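Local atomic coordinates of alginate biosynthesis protein AlgX (Pseudomonas aeruginosa, PDB entry 4KNC), a protein that takes part in O-acetylating the exopolysaccharide alginate and protects the polymer from degradation as it crosses the periplasm. Residues G271-S276 and K307-Q312; T49-R54 and A299-M304. One frame throughout, in Å; residues are numbered along the deposited sequence.

Contact 1: residues G271-S276 and K307-Q312; sequences GGFDSS and KSFYRQ
F273 brings the edge of its ring over one face of F309, where its CE2 lies 3.8 Å from F309 CD2, offset toward the rim of that face. The two rings form an edge-to-face pair, with centroids 5.0 Å apart and planes inclined at 54°. Both phenylalanines hold CG anti to the backbone N, and this throws each ring out into the gap between the two backbones. Phenylalanine suits both places, since a flat, wholly apolar ring can offer either its C-H edge or its pi face and brings no polar atom into a buried spot.

D274 also meets F309, but through its methylene: CB lies 3.5 Å from F309 CD1, while the carboxylate, turned by a chi1 of 64°, leaves the contact to the aliphatic part of the residue. Y310 touches F273 more lightly. Its OH lies in the plane of the F273 ring, at the edge, 4.0 Å from CZ; the hydroxyl itself is hydrogen-bonded to M304 O. Within the helix, F309 CD2 stands over the centre of one face of the Y310 ring.

The contact belongs to the SGNH hydrolase-like domain and joins the loop entering helix 275-282 to the first turns of helix 307-316. Strand 293-298 of the parallel sheet runs in the chain between them; W296, within the strand, and F298, at its end, pack on F273 as well, W296 also donating its indole N-H to F273 O. L277 and L278 of helix 275-282 and L70 of helix 61-76 add aliphatic cover around F309.

Within helix 307-316, Q312 folds back along its own turn, its NE2 donating to S308 O at 2.9 Å, nearly straight at 165° and from above the carbonyl plane.

Contact 2: residues T49-R54 and A299-M304; sequences TTYDLR and ATHYDM
Y51 turns the edge of its ring toward the face of H301 in an offset edge-to-face pair, centroids 5.5 Å apart and planes at 62°. The touching edge is that of CD2 and CE2, with CE2 3.8 Å from H301 CG. The CB of H301 meets the same edge of the tyrosine alongside the imidazole. The phenol end of Y51 is anchored separately, through a hydrogen bond from OH to G33 O, so tyrosine supplies both a C-H edge and a polar tip.

R54 comes across at about a right angle to H301. A bend at chi3 (83°) lays the guanidinium flat against the T300 carbonyl, whose O stands 3.6 Å above the centre of the group's plane. NH2 meanwhile lies 3.2 Å from H301 CA and also close to its CB, and NH1 forms a salt bridge with D56. Arginine fits because its planar head can pack by its face while its N-H groups serve other partners.

The partners are two loops of the SGNH hydrolase-like domain: residues 49-54 follow strand 46-48, whereas 299-304 leave the C-terminal end of parallel strand 293-298 through a type I turn from A299 to Y302. Loops at this end of the parallel strands commonly line the active site in this superfamily.

Water 1 ties the loops together. It donates to Y51 O at 2.8 Å. From R54 NE it accepts a bond of 2.9 Å, and it is also hydrogen-bonded to T300 OG1. The threonine's chi1 of 56° swings its hydroxyl to the water, and R54 NE gains through it a link to T300 that the direct separation would not give.

How the contacts relate
Contacts 1 and 2 have centres about 17 Å apart, yet they meet directly: segment 299-304 leads on to helix 307-316, and its Y302 also packs on F273. F273 CB lies 3.6 Å from Y302 CG, and at the other end of the same side chain F273 CZ is 3.9 Å from M304 CA. Y302 therefore bridges the two: its ring has H301 over one face and touches the loop of contact 1 as well. Contact 1 is buried and lies away from the active site. Contact 2 is nearer the surface and the inferred catalytic centre, with the H301 side chain about 9 Å from that of S243 and about 10 Å from that of H150.

Contact 1: residues G271-S276 and K307-Q312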
loop_
_atom_site.group_PDB
_atom_site.type_symbol
_atom_site.label_atom_id
_atom_site.label_comp_id
_atom_site.label_asym_id
_atom_site.label_seq_id
_atom_site.Cartn_x
_atom_site.Cartn_y
_atom_site.Cartn_z
ATOM N N GLY A 271 4.356 -2.588 5.096
ATOM C CA GLY A 271 4.426 -1.399 4.254
ATOM C C GLY A 271 3.185 -0.522 4.253
ATOM O O GLY A 271 3.245 0.652 3.890
ATOM N N GLY A 272 2.045 -1.093 4.627
ATOM C CA GLY A 272 0.789 -0.364 4.588
ATOM C C GLY A 272 0.340 0.095 3.201
ATOM O O GLY A 272 0.613 -0.533 2.180
ATOM N N PHE A 273 -0.346 1.225 3.191
ATOM C CA PHE A 273 -0.981 1.795 2.018
ATOM C C PHE A 273 0.024 2.243 0.967
ATOM O O PHE A 273 -0.228 2.133 -0.242
ATOM C CB PHE A 273 -1.811 2.998 2.492
ATOM C CG PHE A 273 -2.467 3.787 1.382
ATOM C CD1 PHE A 273 -3.557 3.271 0.697
ATOM C CD2 PHE A 273 -2.025 5.071 1.066
ATOM C CE1 PHE A 273 -4.188 4.015 -0.309
ATOM C CE2 PHE A 273 -2.642 5.824 0.069
ATOM C CZ PHE A 273 -3.721 5.299 -0.629
ATOM N N ASP A 274 1.168 2.740 1.433
ATOM C CA ASP A 274 2.055 3.544 0.588
ATOM C C ASP A 274 3.372 2.882 0.154
ATOM O O ASP A 274 3.785 3.027 -0.990
ATOM C CB ASP A 274 2.335 4.900 1.260
ATOM C CG ASP A 274 3.107 4.772 2.582
ATOM O OD1 ASP A 274 2.908 3.785 3.335
ATOM O OD2 ASP A 274 3.912 5.683 2.871
ATOM N N SER A 275 4.012 2.144 1.056
ATOM C CA SER A 275 5.411 1.760 0.865
ATOM C C SER A 275 5.689 0.883 -0.353
ATOM O O SER A 275 6.644 1.116 -1.103
ATOM C CB SER A 275 5.959 1.107 2.146
ATOM O OG SER A 275 5.916 2.034 3.222
ATOM N N SER A 276 4.846 -0.116 -0.564
ATOM C CA SER A 276 5.102 -1.089 -1.619
ATOM C C SER A 276 5.060 -0.445 -2.995
ATOM O O SER A 276 5.954 -0.645 -3.823
ATOM C CB SER A 276 4.105 -2.246 -1.531
ATOM O OG SER A 276 4.238 -3.100 -2.646
ATOM N N LYS A 307 -1.484 13.706 1.479
ATOM C CA LYS A 307 -0.920 14.447 0.348
ATOM C C LYS A 307 0.539 14.106 0.039
ATOM O O LYS A 307 0.955 14.074 -1.129
ATOM C CB LYS A 307 -1.103 15.953 0.535
ATOM C CG LYS A 307 -2.551 16.401 0.425
ATOM C CD LYS A 307 -2.664 17.906 0.269
ATOM N N SER A 308 1.311 13.831 1.083
ATOM C CA SER A 308 2.712 13.476 0.893
ATOM C C SER A 308 2.893 12.152 0.136
ATOM O O SER A 308 3.950 11.911 -0.462
ATOM C CB SER A 308 3.466 13.472 2.229
ATOM O OG SER A 308 2.812 12.651 3.182
ATOM N N PHE A 309 1.866 11.299 0.153
ATOM C CA PHE A 309 1.876 10.098 -0.685
ATOM C C PHE A 309 1.857 10.459 -2.164
ATOM O O PHE A 309 2.698 10.001 -2.949
ATOM C CB PHE A 309 0.686 9.185 -0.379
ATOM C CG PHE A 309 0.529 8.058 -1.359
ATOM C CD1 PHE A 309 1.456 7.029 -1.402
ATOM C CD2 PHE A 309 -0.532 8.032 -2.245
ATOM C CE1 PHE A 309 1.324 5.982 -2.307
ATOM C CE2 PHE A 309 -0.674 6.981 -3.157
ATOM C CZ PHE A 309 0.257 5.958 -3.187
ATOM N N TYR A 310 0.885 11.279 -2.547
ATOM C CA TYR A 310 0.715 11.654 -3.944
ATOM C C TYR A 310 1.844 12.532 -4.483
ATOM O O TYR A 310 2.220 12.404 -5.650
ATOM C CB TYR A 310 -0.673 12.273 -4.163
ATOM C CG TYR A 310 -1.765 11.274 -3.830
ATOM C CD1 TYR A 310 -2.203 10.350 -4.777
ATOM C CD2 TYR A 310 -2.305 11.210 -2.551
ATOM C CE1 TYR A 310 -3.183 9.403 -4.469
ATOM C CE2 TYR A 310 -3.288 10.277 -2.228
ATOM C CZ TYR A 310 -3.720 9.372 -3.195
ATOM O OH TYR A 310 -4.688 8.440 -2.876
ATOM N N ARG A 311 2.397 13.401 -3.634
ATOM C CA ARG A 311 3.570 14.190 -4.028
ATOM C C ARG A 311 4.782 13.337 -4.436
ATOM O O ARG A 311 5.636 13.778 -5.204
ATOM C CB ARG A 311 3.973 15.157 -2.914
ATOM C CG ARG A 311 2.919 16.200 -2.628
ATOM C CD ARG A 311 3.404 17.185 -1.595
ATOM N NE ARG A 311 4.516 17.995 -2.078
ATOM C CZ ARG A 311 5.196 18.828 -1.299
ATOM N NH1 ARG A 311 4.866 18.937 -0.020
ATOM N NH2 ARG A 311 6.200 19.549 -1.788
ATOM N N GLN A 312 4.867 12.125 -3.906
ATOM C CA GLN A 312 5.875 11.175 -4.353
ATOM C C GLN A 312 5.364 10.349 -5.547
ATOM O O GLN A 312 6.030 10.244 -6.581
ATOM C CB GLN A 312 6.271 10.253 -3.201
ATOM C CG GLN A 312 6.943 10.962 -2.044
ATOM C CD GLN A 312 7.108 10.067 -0.848
ATOM O OE1 GLN A 312 8.020 9.231 -0.795
ATOM N NE2 GLN A 312 6.210 10.218 0.126
#

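Contact 2: residues T49-R54 and A299-M304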
loop_
_atom_site.group_PDB
_atom_site.type_symbol
_atom_site.label_atom_id
_atom_site.label_comp_id
_atom_site.label_asym_id
_atom_site.label_seq_id
_atom_site.Cartn_x
_atom_site.Cartn_y
_atom_site.Cartn_z
ATOM N N THR A 49 -13.588 -3.203 17.463
ATOM C CA THR A 49 -14.791 -2.433 17.176
ATOM C C THR A 49 -14.559 -1.373 16.093
ATOM O O THR A 49 -15.387 -1.202 15.196
ATOM C CB THR A 49 -15.310 -1.748 18.450
ATOM O OG1 THR A 49 -14.237 -1.025 19.060
ATOM C CG2 THR A 49 -15.826 -2.784 19.451
ATOM N N THR A 50 -13.431 -0.671 16.165
ATOM C CA THR A 50 -13.199 0.459 15.268
ATOM C C THR A 50 -12.646 0.013 13.915
ATOM O O THR A 50 -12.845 0.681 12.918
ATOM C CB THR A 50 -12.252 1.520 15.877
ATOM O OG1 THR A 50 -10.917 1.009 15.927
ATOM C CG2 THR A 50 -12.696 1.909 17.296
ATOM N N TYR A 51 -11.942 -1.111 13.882
ATOM C CA TYR A 51 -11.388 -1.591 12.624
ATOM C C TYR A 51 -12.324 -2.572 11.940
ATOM O O TYR A 51 -12.519 -2.496 10.735
ATOM C CB TYR A 51 -10.038 -2.275 12.843
ATOM C CG TYR A 51 -8.921 -1.343 13.226
ATOM C CD1 TYR A 51 -8.789 -0.875 14.537
ATOM C CD2 TYR A 51 -7.996 -0.920 12.279
ATOM C CE1 TYR A 51 -7.752 -0.022 14.886
ATOM C CE2 TYR A 51 -6.968 -0.062 12.610
ATOM C CZ TYR A 51 -6.841 0.383 13.915
ATOM O OH TYR A 51 -5.803 1.232 14.239
ATOM N N ASP A 52 -12.878 -3.509 12.706
ATOM C CA ASP A 52 -13.587 -4.647 12.119
ATOM C C ASP A 52 -15.072 -4.406 12.017
ATOM O O ASP A 52 -15.733 -4.934 11.117
ATOM C CB ASP A 52 -13.363 -5.923 12.931
ATOM C CG ASP A 52 -11.907 -6.298 13.033
ATOM O OD1 ASP A 52 -11.093 -5.889 12.165
ATOM O OD2 ASP A 52 -11.587 -7.030 13.981
ATOM N N LEU A 53 -15.596 -3.621 12.949
ATOM C CA LEU A 53 -17.040 -3.419 13.043
ATOM C C LEU A 53 -17.420 -2.013 12.628
ATOM O O LEU A 53 -18.483 -1.505 13.001
ATOM C CB LEU A 53 -17.533 -3.694 14.465
ATOM C CG LEU A 53 -17.280 -5.115 14.976
ATOM C CD1 LEU A 53 -17.820 -5.305 16.387
ATOM C CD2 LEU A 53 -17.898 -6.132 14.016
ATOM N N ARG A 54 -16.549 -1.383 11.850
ATOM C CA ARG A 54 -16.794 -0.016 11.427
ATOM C C ARG A 54 -17.884 -0.000 10.369
ATOM O O ARG A 54 -18.113 -1.013 9.693
ATOM C CB ARG A 54 -15.516 0.610 10.875
ATOM C CG ARG A 54 -15.064 0.052 9.523
ATOM C CD ARG A 54 -14.223 1.094 8.809
ATOM N NE ARG A 54 -12.835 1.087 9.235
ATOM C CZ ARG A 54 -12.070 2.167 9.365
ATOM N NH1 ARG A 54 -12.544 3.384 9.119
ATOM N NH2 ARG A 54 -10.817 2.016 9.751
ATOM N N ALA A 299 -6.023 -2.333 3.066
ATOM C CA ALA A 299 -7.242 -2.444 3.853
ATOM C C ALA A 299 -7.941 -1.103 4.101
ATOM O O ALA A 299 -7.497 -0.052 3.649
ATOM C CB ALA A 299 -6.963 -3.156 5.182
ATOM N N THR A 300 -9.027 -1.152 4.860
ATOM C CA THR A 300 -9.962 -0.036 4.920
ATOM C C THR A 300 -9.645 1.040 5.968
ATOM O O THR A 300 -10.409 1.994 6.107
ATOM C CB THR A 300 -11.401 -0.564 5.156
ATOM O OG1 THR A 300 -11.436 -1.365 6.355
ATOM C CG2 THR A 300 -11.850 -1.421 3.969
ATOM N N HIS A 301 -8.537 0.899 6.701
ATOM C CA HIS A 301 -8.242 1.845 7.781
ATOM C C HIS A 301 -7.248 2.937 7.393
ATOM O O HIS A 301 -6.966 3.819 8.185
ATOM C CB HIS A 301 -7.753 1.117 9.048
ATOM C CG HIS A 301 -6.470 0.366 8.856
ATOM N ND1 HIS A 301 -6.412 -0.869 8.240
ATOM C CD2 HIS A 301 -5.193 0.683 9.185
ATOM C CE1 HIS A 301 -5.158 -1.287 8.213
ATOM N NE2 HIS A 301 -4.399 -0.369 8.788
ATOM N N TYR A 302 -6.696 2.867 6.191
ATOM C CA TYR A 302 -5.708 3.854 5.795
ATOM C C TYR A 302 -6.345 5.143 5.330
ATOM O O TYR A 302 -7.460 5.151 4.800
ATOM C CB TYR A 302 -4.805 3.308 4.698
ATOM C CG TYR A 302 -4.034 2.111 5.140
ATOM C CD1 TYR A 302 -3.038 2.217 6.110
ATOM C CD2 TYR A 302 -4.290 0.868 4.585
ATOM C CE1 TYR A 302 -2.331 1.092 6.535
ATOM C CE2 TYR A 302 -3.599 -0.236 4.987
ATOM C CZ TYR A 302 -2.618 -0.132 5.957
ATOM O OH TYR A 302 -1.942 -1.274 6.328
ATOM N N ASP A 303 -5.615 6.234 5.521
ATOM C CA ASP A 303 -6.051 7.542 5.050
ATOM C C ASP A 303 -5.630 7.668 3.602
ATOM O O ASP A 303 -4.452 7.886 3.318
ATOM C CB ASP A 303 -5.405 8.656 5.882
ATOM C CG ASP A 303 -5.607 10.039 5.271
ATOM O OD1 ASP A 303 -6.573 10.225 4.502
ATOM O OD2 ASP A 303 -4.800 10.945 5.564
ATOM N N MET A 304 -6.598 7.533 2.694
ATOM C CA MET A 304 -6.336 7.533 1.255
ATOM C C MET A 304 -6.100 8.922 0.681
ATOM O O MET A 304 -5.845 9.059 -0.511
ATOM C CB MET A 304 -7.489 6.860 0.490
ATOM C CG MET A 304 -7.764 5.401 0.883
ATOM S SD MET A 304 -8.754 4.530 -0.375
ATOM C CE MET A 304 -10.334 5.354 -0.245
HETATM O O HOH W 1 -10.853 -1.065 9.060
#